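Local structure of phosphate transport system protein phoU (Streptococcus pneumoniae, 2I0M) at residues A[87-92]-A[198-203]; A[150-155]-A[193-198]; A[157-162]-A[185-190]. The protein is a helical, zinc-binding homodimer that probably plays a role in regulating phosphate uptake as an accessory protein of the phosphate transport system. All blocks are in the same frame, centred on the assembly; numbering follows the deposited sequence.

Overall arrangement
All three contacts use helix 177-209, which faces helix 74-105 in interaction 1 and helix 152-168 in interactions 2 and 3. The centre of interaction 2 is about 11 Å from those of the other two, which lie about 19 Å apart. Interactions 1 and 2 share Ala198 and touch where Tyr196 packs on Asp89 and Arg92; interaction 3 continues the pairing of interaction 2 along the same two helices. Each has its own relation to zinc: interaction 1 contains the ligand Glu91, interaction 2 joins Asp152 and Asp195 at one ion, and in interaction 3 the side chain of Tyr159 stays about 7 Å, nearest atoms, from that same ion. All three touch the second subunit.

Interaction 1 of 3, residues A[87-92]-A[198-203]; sequences CSDLER and ANICER. With ZN (zinc ion), chain D.
Asp89 and Ile200 reach past each other from two facing, nearly antiparallel helices, their local axes 9.9 Å apart at 173°. Asp89 touches with both CB and OD2: CB lies 3.8 Å from Ile200 CG1, and OD2 of the carboxylate comes to 3.6 Å from Asn199 CB. With Ile200 CG1 set anti to the carbonyl carbon (chi1 -60°), the isoleucine extends its CD1 methyl toward Leu90, where Leu90 CD1 meets Ile200 CD1 at 3.8 Å and the two side chains cross at about a right angle. The Asn199 amide, its plane turned 36° from the Asp89 carboxylate, is engaged within its own helix, for ND2 donates to Glu202 OE2 at 3.2 Å on the anti side and out of the carboxylate plane. The charge of Asp89 is answered across the dimer interface, where OD1 forms a salt bridge with Arg92 of the second subunit, and in turn Arg92 of this chain pairs with Asp89 of that subunit. Glu91, which does not touch 198-203, binds zinc through OE1 at 2.6 Å and OE2 at 2.3 Å, a site completed by Asp95 and by Asp214 of the second subunit. Helix 5-35 lies against Leu90 through Phe16, Leu19 and Val23, helix 39-66 flanks Cys87 and Glu91, and helix 142-150 backs Cys201, which places the pair inside the helical bundle.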
loop_
_atom_site.group_PDB
_atom_site.type_symbol
_atom_site.label_atom_id
_atom_site.label_comp_id
_atom_site.label_asym_id
_atom_site.label_seq_id
_atom_site.Cartn_x
_atom_site.Cartn_y
_atom_site.Cartn_z
ATOM N N CYS A 87 -0.418 -11.723 -3.968
ATOM C CA CYS A 87 0.714 -12.290 -3.222
ATOM C C CYS A 87 1.714 -11.182 -2.834
ATOM O O CYS A 87 2.280 -11.196 -1.746
ATOM C CB CYS A 87 1.340 -13.491 -3.944
ATOM S SG CYS A 87 2.264 -13.086 -5.397
ATOM N N SER A 88 1.853 -10.197 -3.716
ATOM C CA SER A 88 2.545 -8.932 -3.448
ATOM C C SER A 88 2.003 -8.102 -2.265
ATOM O O SER A 88 2.776 -7.578 -1.462
ATOM C CB SER A 88 2.531 -8.077 -4.713
ATOM O OG SER A 88 3.043 -6.788 -4.440
ATOM N N ASP A 89 0.688 -7.954 -2.183
ATOM C CA ASP A 89 0.047 -7.279 -1.054
ATOM C C ASP A 89 0.343 -8.042 0.249
ATOM O O ASP A 89 0.502 -7.453 1.323
ATOM C CB ASP A 89 -1.480 -7.210 -1.267
ATOM C CG ASP A 89 -1.900 -6.175 -2.302
ATOM O OD1 ASP A 89 -1.089 -5.312 -2.689
ATOM O OD2 ASP A 89 -3.074 -6.195 -2.720
ATOM N N LEU A 90 0.418 -9.364 0.120
ATOM C CA LEU A 90 0.681 -10.251 1.215
ATOM C C LEU A 90 2.124 -10.062 1.712
ATOM O O LEU A 90 2.338 -9.947 2.915
ATOM C CB LEU A 90 0.406 -11.690 0.764
ATOM C CG LEU A 90 -0.485 -12.703 1.480
ATOM C CD1 LEU A 90 -1.861 -12.170 1.985
ATOM C CD2 LEU A 90 -0.668 -13.883 0.532
ATOM N N GLU A 91 3.111 -9.980 0.816
ATOM C CA GLU A 91 4.464 -9.673 1.313
ATOM C C GLU A 91 4.629 -8.280 1.913
ATOM O O GLU A 91 5.492 -8.073 2.762
ATOM C CB GLU A 91 5.645 -10.219 0.442
ATOM C CG GLU A 91 6.551 -9.354 -0.402
ATOM C CD GLU A 91 7.103 -8.085 0.234
ATOM O OE1 GLU A 91 6.384 -7.064 0.158
ATOM O OE2 GLU A 91 8.263 -8.074 0.733
ATOM N N ARG A 92 3.769 -7.342 1.513
ATOM C CA ARG A 92 3.784 -6.011 2.135
ATOM C C ARG A 92 3.126 -6.075 3.515
ATOM O O ARG A 92 3.613 -5.468 4.466
ATOM C CB ARG A 92 3.183 -4.952 1.215
ATOM C CG ARG A 92 4.061 -4.729 -0.021
ATOM C CD ARG A 92 3.423 -3.822 -1.018
ATOM N NE ARG A 92 4.191 -3.735 -2.259
ATOM C CZ ARG A 92 3.780 -3.069 -3.338
ATOM N NH1 ARG A 92 2.603 -2.433 -3.320
ATOM N NH2 ARG A 92 4.547 -3.025 -4.433
ATOM N N ALA A 198 -7.939 -5.129 2.402
ATOM C CA ALA A 198 -9.018 -4.488 1.668
ATOM C C ALA A 198 -8.716 -4.475 0.160
ATOM O O ALA A 198 -9.587 -4.754 -0.649
ATOM C CB ALA A 198 -9.230 -3.049 2.191
ATOM N N ASN A 199 -7.483 -4.130 -0.198
ATOM C CA ASN A 199 -6.973 -4.300 -1.540
ATOM C C ASN A 199 -7.142 -5.728 -2.102
ATOM O O ASN A 199 -7.481 -5.879 -3.266
ATOM C CB ASN A 199 -5.507 -3.853 -1.621
ATOM C CG ASN A 199 -5.341 -2.323 -1.589
ATOM O OD1 ASN A 199 -4.309 -1.803 -1.127
ATOM N ND2 ASN A 199 -6.343 -1.606 -2.084
ATOM N N ILE A 200 -6.948 -6.765 -1.291
ATOM C CA ILE A 200 -7.074 -8.138 -1.803
ATOM C C ILE A 200 -8.547 -8.452 -2.033
ATOM O O ILE A 200 -8.909 -9.080 -3.031
ATOM C CB ILE A 200 -6.386 -9.198 -0.910
ATOM C CG1 ILE A 200 -4.884 -8.913 -0.775
ATOM C CG2 ILE A 200 -6.588 -10.605 -1.485
ATOM C CD1 ILE A 200 -4.186 -9.743 0.282
ATOM N N CYS A 201 -9.382 -7.944 -1.130
ATOM C CA CYS A 201 -10.839 -7.940 -1.269
ATOM C C CYS A 201 -11.351 -7.346 -2.584
ATOM O O CYS A 201 -12.177 -7.950 -3.242
ATOM C CB CYS A 201 -11.488 -7.258 -0.055
ATOM S SG CYS A 201 -11.328 -8.197 1.499
ATOM N N GLU A 202 -10.859 -6.165 -2.961
ATOM C CA GLU A 202 -11.224 -5.519 -4.235
ATOM C C GLU A 202 -10.822 -6.350 -5.454
ATOM O O GLU A 202 -11.559 -6.430 -6.424
ATOM C CB GLU A 202 -10.593 -4.131 -4.355
ATOM C CG GLU A 202 -11.005 -3.148 -3.267
ATOM C CD GLU A 202 -10.439 -1.748 -3.487
ATOM O OE1 GLU A 202 -11.231 -0.789 -3.524
ATOM O OE2 GLU A 202 -9.202 -1.603 -3.615
ATOM N N ARG A 203 -9.643 -6.951 -5.392
ATOM C CA ARG A 203 -9.160 -7.891 -6.408
ATOM C C ARG A 203 -10.116 -9.075 -6.571
ATOM O O ARG A 203 -10.324 -9.581 -7.672
ATOM C CB ARG A 203 -7.770 -8.410 -5.998
ATOM C CG ARG A 203 -6.922 -8.934 -7.126
ATOM C CD ARG A 203 -6.155 -7.813 -7.861
ATOM N NE ARG A 203 -6.746 -7.551 -9.167
ATOM C CZ ARG A 203 -6.200 -6.819 -10.130
ATOM N NH1 ARG A 203 -5.009 -6.254 -9.971
ATOM N NH2 ARG A 203 -6.864 -6.669 -11.270
HETATM ZN ZN ZN D . 8.553 -5.816 0.808
#

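Interaction 2 of 3, residues A[150-155]-A[193-198]; sequences QKDEQI and FADYIA. With ZN (zinc ion), chain B.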
loop_
_atom_site.group_PDB
_atom_site.type_symbol
_atom_site.label_atom_id
_atom_site.label_comp_id
_atom_site.label_asym_id
_atom_site.label_seq_id
_atom_site.Cartn_x
_atom_site.Cartn_y
_atom_site.Cartn_z
ATOM N N GLN A 150 -15.060 -3.732 4.407
ATOM C CA GLN A 150 -15.824 -2.741 5.176
ATOM C C GLN A 150 -15.366 -2.573 6.627
ATOM O O GLN A 150 -15.472 -1.482 7.188
ATOM C CB GLN A 150 -17.312 -3.098 5.156
ATOM C CG GLN A 150 -17.993 -2.792 3.836
ATOM C CD GLN A 150 -19.439 -3.254 3.792
ATOM O OE1 GLN A 150 -19.799 -4.295 4.361
ATOM N NE2 GLN A 150 -20.281 -2.479 3.106
ATOM N N LYS A 151 -14.869 -3.655 7.229
ATOM C CA LYS A 151 -14.332 -3.608 8.599
ATOM C C LYS A 151 -13.092 -2.721 8.760
ATOM O O LYS A 151 -12.705 -2.403 9.878
ATOM C CB LYS A 151 -14.051 -5.012 9.124
ATOM C CG LYS A 151 -15.310 -5.833 9.325
ATOM C CD LYS A 151 -14.968 -7.257 9.745
ATOM C CE LYS A 151 -16.237 -8.057 10.007
ATOM N NZ LYS A 151 -15.947 -9.185 10.923
ATOM N N ASP A 152 -12.486 -2.326 7.643
ATOM C CA ASP A 152 -11.359 -1.390 7.652
ATOM C C ASP A 152 -11.738 -0.003 8.172
ATOM O O ASP A 152 -10.897 0.670 8.769
ATOM C CB ASP A 152 -10.722 -1.287 6.263
ATOM C CG ASP A 152 -9.356 -0.622 6.290
ATOM O OD1 ASP A 152 -8.467 -1.059 7.045
ATOM O OD2 ASP A 152 -9.174 0.349 5.536
ATOM N N GLU A 153 -12.987 0.423 7.948
ATOM C CA GLU A 153 -13.526 1.635 8.588
ATOM C C GLU A 153 -13.207 1.639 10.084
ATOM O O GLU A 153 -12.697 2.625 10.602
ATOM C CB GLU A 153 -15.049 1.783 8.366
ATOM C CG GLU A 153 -15.566 3.244 8.476
ATOM C CD GLU A 153 -17.108 3.384 8.523
ATOM O OE1 GLU A 153 -17.843 2.409 8.233
ATOM O OE2 GLU A 153 -17.597 4.490 8.851
ATOM N N GLN A 154 -13.477 0.522 10.760
ATOM C CA GLN A 154 -13.207 0.397 12.198
ATOM C C GLN A 154 -11.720 0.503 12.564
ATOM O O GLN A 154 -11.368 1.130 13.574
ATOM C CB GLN A 154 -13.800 -0.897 12.764
ATOM C CG GLN A 154 -15.292 -0.836 13.006
ATOM C CD GLN A 154 -16.099 -1.431 11.865
ATOM O OE1 GLN A 154 -16.663 -0.699 11.038
ATOM N NE2 GLN A 154 -16.169 -2.770 11.815
ATOM N N ILE A 155 -10.862 -0.122 11.759
ATOM C CA ILE A 155 -9.418 -0.035 11.962
ATOM C C ILE A 155 -8.893 1.395 11.820
ATOM O O ILE A 155 -8.043 1.826 12.609
ATOM C CB ILE A 155 -8.656 -1.090 11.131
ATOM C CG1 ILE A 155 -8.589 -2.384 11.961
ATOM C CG2 ILE A 155 -7.236 -0.647 10.807
ATOM C CD1 ILE A 155 -8.533 -3.587 11.170
ATOM N N PHE A 193 -1.409 -2.909 7.116
ATOM C CA PHE A 193 -1.782 -4.329 7.076
ATOM C C PHE A 193 -3.226 -4.511 6.642
ATOM O O PHE A 193 -3.511 -5.248 5.704
ATOM C CB PHE A 193 -1.576 -4.941 8.469
ATOM C CG PHE A 193 -1.786 -6.422 8.546
ATOM C CD1 PHE A 193 -0.763 -7.304 8.214
ATOM C CD2 PHE A 193 -2.980 -6.940 9.028
ATOM C CE1 PHE A 193 -0.945 -8.696 8.332
ATOM C CE2 PHE A 193 -3.176 -8.325 9.142
ATOM C CZ PHE A 193 -2.153 -9.200 8.792
ATOM N N ALA A 194 -4.127 -3.806 7.319
ATOM C CA ALA A 194 -5.560 -3.914 7.067
ATOM C C ALA A 194 -5.979 -3.308 5.725
ATOM O O ALA A 194 -6.880 -3.812 5.064
ATOM C CB ALA A 194 -6.351 -3.299 8.220
ATOM N N ASP A 195 -5.317 -2.235 5.323
ATOM C CA ASP A 195 -5.519 -1.657 4.013
ATOM C C ASP A 195 -5.203 -2.651 2.885
ATOM O O ASP A 195 -5.979 -2.770 1.935
ATOM C CB ASP A 195 -4.662 -0.401 3.858
ATOM C CG ASP A 195 -5.370 0.858 4.305
ATOM O OD1 ASP A 195 -6.619 0.843 4.432
ATOM O OD2 ASP A 195 -4.675 1.894 4.510
ATOM N N TYR A 196 -4.066 -3.347 2.972
ATOM C CA TYR A 196 -3.754 -4.392 1.973
ATOM C C TYR A 196 -4.789 -5.525 1.892
ATOM O O TYR A 196 -5.094 -6.006 0.802
ATOM C CB TYR A 196 -2.346 -4.973 2.154
ATOM C CG TYR A 196 -1.252 -4.015 1.757
ATOM C CD1 TYR A 196 -1.117 -3.585 0.431
ATOM C CD2 TYR A 196 -0.352 -3.515 2.705
ATOM C CE1 TYR A 196 -0.104 -2.675 0.048
ATOM C CE2 TYR A 196 0.655 -2.607 2.331
ATOM C CZ TYR A 196 0.770 -2.212 1.008
ATOM O OH TYR A 196 1.758 -1.328 0.644
ATOM N N ILE A 197 -5.315 -5.952 3.039
ATOM C CA ILE A 197 -6.431 -6.917 3.080
ATOM C C ILE A 197 -7.611 -6.416 2.244
ATOM O O ILE A 197 -8.206 -7.188 1.475
ATOM C CB ILE A 197 -6.895 -7.200 4.535
ATOM C CG1 ILE A 197 -5.769 -7.898 5.317
ATOM C CG2 ILE A 197 -8.165 -8.040 4.553
ATOM C CD1 ILE A 197 -5.985 -7.953 6.818
ATOM N N ALA A 198 -7.939 -5.129 2.402
ATOM C CA ALA A 198 -9.018 -4.488 1.668
ATOM C C ALA A 198 -8.716 -4.475 0.160
ATOM O O ALA A 198 -9.587 -4.754 -0.649
ATOM C CB ALA A 198 -9.230 -3.049 2.191
HETATM ZN ZN ZN B . -7.190 1.853 6.672
#
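Asp152 meets both Ala194 and Asp195 from its place on helix 152-168, and its side chain can be traced atom by atom. CB points toward helix 177-209 across the place where the backbones come nearest, the CA atoms of Asp152 and Ala194 being 6.4 Å apart. Because CG stands anti to the backbone nitrogen (chi1 -165°), the carboxylate is carried into the gap, where CG lies 3.6 Å from Asp195 OD1. There the two oxygens part company. OD1 rests on the methyl of Ala194, 3.3 Å from its CB, and is buried with no polar partner in the model; the zinc ion is 3.2 Å from this OD1, too far for a bond. OD2 reaches the zinc at a long 2.7 Å and comes within 2.8 Å of Asp195 OD1, itself 2.5 Å from the metal. The two aspartates cross at about a right angle with carboxylate planes 61° apart, each offering one oxygen as its closer approach to the ion. Beside this polar cluster Ile155 lays CD1 on Ala194 CB at 3.7 Å, and it also packs on Leu125 and Met129 of helix 117-136. Asp156 and Glu191 complete the zinc site. Two acceptors as close as OD2 of Asp152 and OD1 of Asp195 would be expected to repel each other, so the shared cation probably offsets their charge, bridging the two helices.

Interaction 3 of 3, residues A[157-162]-A[185-190]; sequences QYYYAL and YIIGHL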
loop_
_atom_site.group_PDB
_atom_site.type_symbol
_atom_site.label_atom_id
_atom_site.label_comp_id
_atom_site.label_asym_id
_atom_site.label_seq_id
_atom_site.Cartn_x
_atom_site.Cartn_y
_atom_site.Cartn_z
ATOM N N GLN A 157 -10.727 4.027 12.505
ATOM C CA GLN A 157 -11.209 4.645 13.742
ATOM C C GLN A 157 -10.285 4.340 14.918
ATOM O O GLN A 157 -9.946 5.227 15.689
ATOM C CB GLN A 157 -12.636 4.196 14.044
ATOM C CG GLN A 157 -13.656 4.765 13.075
ATOM C CD GLN A 157 -15.031 4.098 13.155
ATOM O OE1 GLN A 157 -15.863 4.289 12.267
ATOM N NE2 GLN A 157 -15.276 3.326 14.213
ATOM N N TYR A 158 -9.861 3.094 15.034
ATOM C CA TYR A 158 -8.812 2.741 15.982
ATOM C C TYR A 158 -7.550 3.544 15.701
ATOM O O TYR A 158 -6.926 4.056 16.622
ATOM C CB TYR A 158 -8.482 1.244 15.940
ATOM C CG TYR A 158 -9.500 0.328 16.584
ATOM C CD1 TYR A 158 -9.919 0.521 17.898
ATOM C CD2 TYR A 158 -10.012 -0.763 15.884
ATOM C CE1 TYR A 158 -10.845 -0.335 18.493
ATOM C CE2 TYR A 158 -10.935 -1.635 16.469
ATOM C CZ TYR A 158 -11.351 -1.412 17.772
ATOM O OH TYR A 158 -12.266 -2.268 18.340
ATOM N N TYR A 159 -7.182 3.653 14.428
ATOM C CA TYR A 159 -5.974 4.376 14.042
ATOM C C TYR A 159 -5.966 5.833 14.531
ATOM O O TYR A 159 -4.983 6.278 15.119
ATOM C CB TYR A 159 -5.725 4.297 12.523
ATOM C CG TYR A 159 -4.499 5.049 12.093
ATOM C CD1 TYR A 159 -3.233 4.600 12.449
ATOM C CD2 TYR A 159 -4.599 6.212 11.351
ATOM C CE1 TYR A 159 -2.092 5.294 12.091
ATOM C CE2 TYR A 159 -3.453 6.917 10.967
ATOM C CZ TYR A 159 -2.199 6.440 11.346
ATOM O OH TYR A 159 -1.052 7.112 10.978
ATOM N N TYR A 160 -7.053 6.560 14.296
ATOM C CA TYR A 160 -7.099 7.972 14.662
ATOM C C TYR A 160 -7.238 8.193 16.159
ATOM O O TYR A 160 -6.514 9.007 16.729
ATOM C CB TYR A 160 -8.150 8.740 13.841
ATOM C CG TYR A 160 -7.777 8.832 12.362
ATOM C CD1 TYR A 160 -6.756 9.686 11.928
ATOM C CD2 TYR A 160 -8.420 8.039 11.409
ATOM C CE1 TYR A 160 -6.401 9.762 10.581
ATOM C CE2 TYR A 160 -8.074 8.106 10.055
ATOM C CZ TYR A 160 -7.066 8.966 9.652
ATOM O OH TYR A 160 -6.721 9.023 8.318
ATOM N N ALA A 161 -8.132 7.436 16.792
ATOM C CA ALA A 161 -8.288 7.458 18.235
ATOM C C ALA A 161 -6.968 7.186 18.939
ATOM O O ALA A 161 -6.610 7.884 19.882
ATOM C CB ALA A 161 -9.348 6.452 18.681
ATOM N N LEU A 162 -6.236 6.174 18.492
ATOM C CA LEU A 162 -4.967 5.861 19.137
ATOM C C LEU A 162 -3.879 6.897 18.824
ATOM O O LEU A 162 -3.021 7.153 19.663
ATOM C CB LEU A 162 -4.521 4.432 18.826
ATOM C CG LEU A 162 -5.195 3.358 19.696
ATOM C CD1 LEU A 162 -5.300 2.026 18.986
ATOM C CD2 LEU A 162 -4.467 3.186 21.042
ATOM N N TYR A 185 4.295 4.081 15.124
ATOM C CA TYR A 185 4.674 3.179 14.028
ATOM C C TYR A 185 3.826 1.922 14.050
ATOM O O TYR A 185 3.284 1.534 13.020
ATOM C CB TYR A 185 6.146 2.782 14.095
ATOM C CG TYR A 185 7.124 3.933 14.031
ATOM C CD1 TYR A 185 6.826 5.102 13.316
ATOM C CD2 TYR A 185 8.369 3.839 14.649
ATOM C CE1 TYR A 185 7.730 6.145 13.252
ATOM C CE2 TYR A 185 9.281 4.881 14.589
ATOM C CZ TYR A 185 8.959 6.027 13.888
ATOM O OH TYR A 185 9.864 7.070 13.829
ATOM N N ILE A 186 3.698 1.308 15.231
ATOM C CA ILE A 186 2.948 0.073 15.395
ATOM C C ILE A 186 1.528 0.201 14.854
ATOM O O ILE A 186 1.065 -0.660 14.097
ATOM C CB ILE A 186 2.927 -0.402 16.879
ATOM C CG1 ILE A 186 4.288 -0.985 17.255
ATOM C CG2 ILE A 186 1.809 -1.427 17.107
ATOM C CD1 ILE A 186 4.589 -0.975 18.733
ATOM N N ILE A 187 0.838 1.271 15.234
ATOM C CA ILE A 187 -0.546 1.436 14.798
ATOM C C ILE A 187 -0.626 1.762 13.307
ATOM O O ILE A 187 -1.590 1.387 12.652
ATOM C CB ILE A 187 -1.371 2.426 15.686
ATOM C CG1 ILE A 187 -0.853 3.860 15.583
ATOM C CG2 ILE A 187 -1.378 1.938 17.125
ATOM C CD1 ILE A 187 -1.870 4.913 15.999
ATOM N N GLY A 188 0.417 2.413 12.783
ATOM C CA GLY A 188 0.551 2.645 11.350
ATOM C C GLY A 188 0.778 1.353 10.574
ATOM O O GLY A 188 0.295 1.205 9.438
ATOM N N HIS A 189 1.513 0.418 11.177
ATOM C CA HIS A 189 1.761 -0.886 10.560
ATOM C C HIS A 189 0.500 -1.737 10.486
ATOM O O HIS A 189 0.299 -2.453 9.505
ATOM C CB HIS A 189 2.863 -1.651 11.287
ATOM C CG HIS A 189 4.240 -1.148 10.987
ATOM N ND1 HIS A 189 4.714 -1.003 9.702
ATOM C CD2 HIS A 189 5.255 -0.776 11.807
ATOM C CE1 HIS A 189 5.952 -0.540 9.738
ATOM N NE2 HIS A 189 6.304 -0.391 11.003
ATOM N N LEU A 190 -0.330 -1.656 11.521
ATOM C CA LEU A 190 -1.600 -2.365 11.569
ATOM C C LEU A 190 -2.588 -1.755 10.601
ATOM O O LEU A 190 -3.331 -2.473 9.930
ATOM C CB LEU A 190 -2.197 -2.333 12.985
ATOM C CG LEU A 190 -1.720 -3.375 13.993
ATOM C CD1 LEU A 190 -2.292 -3.110 15.378
ATOM C CD2 LEU A 190 -2.101 -4.769 13.507
#
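Tyr159 and Ile187 meet at the heart of an antiparallel helical hairpin, in which helix 152-168 and the succeeding helix 177-209 lie side by side in the helical bundle of this PhoU protein. The local axes are 9.8 Å apart at 168°, and the backbones come nearest where the CA atoms of Tyr159 and Ile187 stand 6.2 Å from each other. The torsions of Tyr159 and Ile187 set the packing. In Tyr159 CG is anti to the backbone nitrogen (chi1 179°), a setting that swings the ring over toward the other helix although CB itself leaves at an angle to it. The ring crosses Ile187 at about a right angle and meets the backbone of Ile187 and Gly188 obliquely, with CE1 3.8 Å from Gly188 CA. On its other flank, CD2 of Tyr159 sits 3.9 Å above the centre of the Tyr160 ring. Ile187 adopts the less common arrangement with CG1 wedged between the backbone nitrogen and the carbonyl carbon (chi1 66°), and its CD1 methyl is thereby directed into helix 152-168. It fits between Tyr159 CD1 at 3.8 Å and Leu162 CB at 3.9 Å, while Met122 of helix 117-136 also lies against Ile187. The phenol of Tyr159 belongs to the dimer: its OH is hydrogen-bonded to the OH of Tyr159 of the second subunit, and Tyr160 packs on Leu184 of that subunit. The methyl CD1 of Ile187 also touches the backbone, 3.5 Å from the Tyr159 carbonyl O, which accepts a hydrogen bond from Ser163 OG.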